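Local coordinates for protein leucine--tRNA ligase (Agrobacterium radiobacter, PDB 5AH5) that probably joins L-leucine to tRNA(Leu) at the expense of ATP, as a class I leucyl-tRNA synthetase linked to antibiotic self-immunity, at residues R656-T670 with W741-N753. Sequence-based numbering, arbitrary orientation.
Sequences REIARQLQLAIGKVT and WPTINERLVQAEN
Three groups grip the hydroxyl of Thr670: it accepts a nearly straight bond from the indole NE1 of Trp741 (2.8 Å to OG1, 167° at the hydrogen), donates to the carbonyl oxygen of Ile666 one turn back, and accepts from a water that also donates to Pro742 O. A threonine hydroxyl suits this place because it can donate and accept at once; chi1 of -54° sets OG1 beside its own backbone N, where it does both. The oxygen lies in the indole plane, and Val669 CG1 meets the same rim at CZ2 (3.8 Å), so the ring abuts the helix edge-on. Ile666 packs its CD1 on Pro742 CB at 3.8 Å, while Gly667, lacking a side chain, lets Ile744 CD1 rest on its CA. Gln663 bends at chi2 (-52°), which carries OE1 to the backbone N of Asn745 (2.8 Å), the donor standing above the amide plane; Asn745 opens a type I turn to Leu748. Leu748 lays CD2 against the small Ala659 CB (3.9 Å). A second water donates to Arg656 O and Leu748 O. Arg656, bent at chi2 and chi3, brings NH1 to Arg747 O (2.8 Å) in a weak bond, and Ala751 CA lies over one guanidinium face. Arg660, salt-bridged to Glu657, lays CG and CD against Val749 O and CD against Ala751 CB. Helices 678-695 and 701-715 also pack on helix 653-674, the second touching Trp741 and Pro742 too; Trp741 also meets helix 48-66. The irregular linker is thus strapped along the helical bundle of a class Ia anticodon-binding domain.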
# COMPACT_ATOMS: atom_id res chain seq x y z
N ARG B 656 -15.06 25.68 33.41
CA ARG B 656 -15.95 24.96 32.53
C ARG B 656 -15.71 25.26 31.07
O ARG B 656 -16.14 24.47 30.21
CB ARG B 656 -17.42 25.25 32.88
CG ARG B 656 -17.92 24.54 34.13
CD ARG B 656 -18.54 23.19 33.79
NE ARG B 656 -19.93 23.31 33.32
CZ ARG B 656 -20.58 22.40 32.59
NH1 ARG B 656 -19.99 21.27 32.20
NH2 ARG B 656 -21.84 22.62 32.24
N GLU B 657 -15.11 26.41 30.76
CA GLU B 657 -14.74 26.68 29.38
C GLU B 657 -13.51 25.83 29.04
O GLU B 657 -13.45 25.23 27.96
CB GLU B 657 -14.47 28.14 29.09
CG GLU B 657 -14.18 28.47 27.62
CD GLU B 657 -15.25 27.97 26.63
OE1 GLU B 657 -16.46 27.91 26.98
OE2 GLU B 657 -14.88 27.65 25.47
N ILE B 658 -12.57 25.79 29.96
CA ILE B 658 -11.37 24.99 29.83
C ILE B 658 -11.77 23.52 29.71
O ILE B 658 -11.42 22.87 28.71
CB ILE B 658 -10.37 25.22 30.97
CG1 ILE B 658 -9.81 26.64 30.87
CG2 ILE B 658 -9.22 24.21 30.90
CD1 ILE B 658 -9.05 27.12 32.10
N ALA B 659 -12.57 23.03 30.67
CA ALA B 659 -12.94 21.61 30.72
C ALA B 659 -13.60 21.19 29.44
O ALA B 659 -13.30 20.15 28.88
CB ALA B 659 -13.82 21.32 31.91
N ARG B 660 -14.47 22.03 28.94
CA ARG B 660 -15.13 21.77 27.71
C ARG B 660 -14.21 21.65 26.49
O ARG B 660 -14.48 20.84 25.59
CB ARG B 660 -16.15 22.86 27.42
CG ARG B 660 -16.81 22.68 26.07
CD ARG B 660 -18.00 23.57 25.80
NE ARG B 660 -18.02 23.84 24.37
CZ ARG B 660 -17.38 24.84 23.79
NH1 ARG B 660 -16.71 25.74 24.52
NH2 ARG B 660 -17.42 24.96 22.46
N GLN B 661 -13.23 22.55 26.42
CA GLN B 661 -12.30 22.60 25.30
C GLN B 661 -11.42 21.30 25.25
O GLN B 661 -11.21 20.73 24.20
CB GLN B 661 -11.46 23.86 25.40
CG GLN B 661 -12.21 25.12 24.98
CD GLN B 661 -11.71 25.60 23.64
OE1 GLN B 661 -10.85 26.50 23.54
NE2 GLN B 661 -12.19 24.94 22.58
N LEU B 662 -11.02 20.84 26.42
CA LEU B 662 -10.33 19.61 26.58
C LEU B 662 -11.12 18.42 26.12
O LEU B 662 -10.56 17.57 25.45
CB LEU B 662 -9.80 19.44 28.00
CG LEU B 662 -8.38 20.05 27.98
CD1 LEU B 662 -8.38 21.55 28.26
CD2 LEU B 662 -7.45 19.32 28.88
N GLN B 663 -12.43 18.42 26.39
CA GLN B 663 -13.25 17.30 26.02
C GLN B 663 -13.41 17.24 24.54
O GLN B 663 -13.35 16.14 23.97
CB GLN B 663 -14.66 17.35 26.63
CG GLN B 663 -14.71 17.47 28.14
CD GLN B 663 -13.89 16.44 28.80
OE1 GLN B 663 -14.08 15.27 28.52
NE2 GLN B 663 -13.05 16.83 29.78
N LEU B 664 -13.65 18.39 23.92
CA LEU B 664 -13.61 18.43 22.48
C LEU B 664 -12.24 17.94 21.90
O LEU B 664 -12.22 17.45 20.81
CB LEU B 664 -13.87 19.82 21.93
CG LEU B 664 -15.19 20.48 22.36
CD1 LEU B 664 -15.27 21.83 21.66
CD2 LEU B 664 -16.41 19.58 22.09
N ALA B 665 -11.15 18.25 22.57
CA ALA B 665 -9.82 17.96 22.10
C ALA B 665 -9.61 16.44 22.20
O ALA B 665 -9.14 15.83 21.23
CB ALA B 665 -8.78 18.70 22.90
N ILE B 666 -10.07 15.84 23.28
CA ILE B 666 -10.04 14.36 23.41
C ILE B 666 -10.75 13.72 22.24
O ILE B 666 -10.20 12.83 21.55
CB ILE B 666 -10.67 13.87 24.73
CG1 ILE B 666 -9.84 14.32 25.91
CG2 ILE B 666 -10.84 12.36 24.75
CD1 ILE B 666 -10.53 14.09 27.26
N GLY B 667 -11.96 14.20 21.96
CA GLY B 667 -12.79 13.62 20.90
C GLY B 667 -12.17 13.79 19.52
O GLY B 667 -12.24 12.89 18.67
N LYS B 668 -11.58 14.96 19.30
CA LYS B 668 -11.10 15.32 18.01
C LYS B 668 -9.73 14.60 17.67
O LYS B 668 -9.59 14.08 16.60
CB LYS B 668 -10.96 16.82 17.96
CG LYS B 668 -10.74 17.39 16.58
CD LYS B 668 -11.08 18.87 16.63
CE LYS B 668 -10.27 19.70 15.64
NZ LYS B 668 -10.08 21.09 16.17
N VAL B 669 -8.83 14.54 18.65
CA VAL B 669 -7.58 13.87 18.57
C VAL B 669 -7.81 12.39 18.32
O VAL B 669 -7.22 11.83 17.41
CB VAL B 669 -6.75 14.07 19.82
CG1 VAL B 669 -5.51 13.12 19.80
CG2 VAL B 669 -6.26 15.50 19.84
N THR B 670 -8.73 11.80 19.10
CA THR B 670 -9.12 10.39 18.95
C THR B 670 -9.60 10.07 17.52
O THR B 670 -9.05 9.18 16.80
CB THR B 670 -10.20 9.97 20.04
OG1 THR B 670 -9.72 10.27 21.36
CG2 THR B 670 -10.48 8.50 19.96
N TRP B 741 -6.15 5.58 27.56
CA TRP B 741 -6.35 6.75 26.74
C TRP B 741 -7.53 7.56 27.35
O TRP B 741 -8.48 6.98 27.85
CB TRP B 741 -6.71 6.32 25.36
CG TRP B 741 -6.92 7.43 24.35
CD1 TRP B 741 -8.09 7.75 23.74
CD2 TRP B 741 -5.90 8.25 23.74
NE1 TRP B 741 -7.87 8.76 22.83
CE2 TRP B 741 -6.55 9.11 22.85
CE3 TRP B 741 -4.52 8.41 23.95
CZ2 TRP B 741 -5.85 10.08 22.09
CZ3 TRP B 741 -3.83 9.40 23.21
CH2 TRP B 741 -4.51 10.22 22.30
N PRO B 742 -7.47 8.90 27.28
CA PRO B 742 -8.59 9.64 27.86
C PRO B 742 -9.90 9.38 27.15
O PRO B 742 -9.94 9.14 25.91
CB PRO B 742 -8.21 11.10 27.65
CG PRO B 742 -6.75 11.09 27.40
CD PRO B 742 -6.43 9.78 26.77
N THR B 743 -10.97 9.47 27.93
CA THR B 743 -12.33 9.39 27.41
C THR B 743 -13.11 10.68 27.69
O THR B 743 -12.90 11.32 28.71
CB THR B 743 -13.06 8.19 28.04
OG1 THR B 743 -13.10 8.36 29.45
CG2 THR B 743 -12.29 6.87 27.73
N ILE B 744 -14.03 11.03 26.80
CA ILE B 744 -14.86 12.20 26.98
C ILE B 744 -15.71 12.07 28.27
O ILE B 744 -16.39 11.08 28.46
CB ILE B 744 -15.74 12.43 25.77
CG1 ILE B 744 -14.90 12.92 24.60
CG2 ILE B 744 -16.80 13.50 26.08
CD1 ILE B 744 -15.61 12.86 23.27
N ASN B 745 -15.56 13.02 29.18
CA ASN B 745 -16.49 13.15 30.31
C ASN B 745 -17.70 13.97 29.83
O ASN B 745 -17.57 15.17 29.61
CB ASN B 745 -15.80 13.79 31.50
CG ASN B 745 -16.69 13.82 32.72
OD1 ASN B 745 -17.87 14.24 32.67
ND2 ASN B 745 -16.16 13.38 33.82
N GLU B 746 -18.81 13.27 29.55
CA GLU B 746 -20.02 13.87 28.93
C GLU B 746 -20.71 14.97 29.79
O GLU B 746 -21.43 15.77 29.24
CB GLU B 746 -21.06 12.79 28.57
CG GLU B 746 -20.89 12.18 27.17
CD GLU B 746 -21.41 13.08 26.04
OE1 GLU B 746 -22.41 13.83 26.25
OE2 GLU B 746 -20.82 13.06 24.93
N ARG B 747 -20.46 14.99 31.09
CA ARG B 747 -20.84 16.13 31.96
C ARG B 747 -20.10 17.44 31.59
O ARG B 747 -20.61 18.51 31.88
CB ARG B 747 -20.58 15.89 33.48
CG ARG B 747 -21.04 14.59 34.12
CD ARG B 747 -22.17 14.71 35.14
NE ARG B 747 -21.99 15.78 36.13
CZ ARG B 747 -21.59 15.65 37.40
NH1 ARG B 747 -21.28 14.47 37.94
NH2 ARG B 747 -21.47 16.75 38.14
N LEU B 748 -18.89 17.36 31.01
CA LEU B 748 -18.10 18.57 30.78
C LEU B 748 -18.09 19.07 29.36
O LEU B 748 -17.53 20.12 29.11
CB LEU B 748 -16.71 18.39 31.31
CG LEU B 748 -16.68 18.17 32.81
CD1 LEU B 748 -15.37 17.56 33.21
CD2 LEU B 748 -16.90 19.51 33.54
N VAL B 749 -18.78 18.38 28.48
CA VAL B 749 -18.77 18.66 27.05
C VAL B 749 -19.54 19.90 26.61
O VAL B 749 -19.14 20.55 25.62
CB VAL B 749 -19.34 17.43 26.26
CG1 VAL B 749 -19.61 17.73 24.78
CG2 VAL B 749 -18.36 16.29 26.38
N GLN B 750 -20.68 20.20 27.27
CA GLN B 750 -21.36 21.50 27.04
C GLN B 750 -20.98 22.30 28.21
O GLN B 750 -20.98 21.79 29.32
CB GLN B 750 -22.87 21.40 27.02
CG GLN B 750 -23.45 20.56 25.90
CD GLN B 750 -24.85 20.07 26.25
OE1 GLN B 750 -25.10 19.59 27.36
NE2 GLN B 750 -25.77 20.20 25.29
N ALA B 751 -20.64 23.56 27.98
CA ALA B 751 -20.46 24.51 29.07
C ALA B 751 -21.88 25.08 29.34
O ALA B 751 -22.89 24.54 28.86
CB ALA B 751 -19.46 25.60 28.68
N GLU B 752 -21.91 26.16 30.12
CA GLU B 752 -23.15 26.75 30.58
C GLU B 752 -23.85 27.53 29.44
O GLU B 752 -25.06 27.56 29.42
CB GLU B 752 -22.87 27.64 31.81
CG GLU B 752 -22.27 26.86 33.00
CD GLU B 752 -21.74 27.75 34.14
OE1 GLU B 752 -22.21 28.91 34.27
OE2 GLU B 752 -20.84 27.30 34.91
N ASN B 753 -23.09 28.10 28.50
CA ASN B 753 -23.63 28.87 27.36
C ASN B 753 -23.13 28.43 25.99
O ASN B 753 -22.07 27.87 25.85
CB ASN B 753 -23.33 30.36 27.55
CG ASN B 753 -23.92 30.90 28.83
OD1 ASN B 753 -25.13 30.81 29.06
ND2 ASN B 753 -23.06 31.41 29.70
O HOH W 1 -17.38 22.11 30.82
O HOH W 2 -11.43 9.03 23.61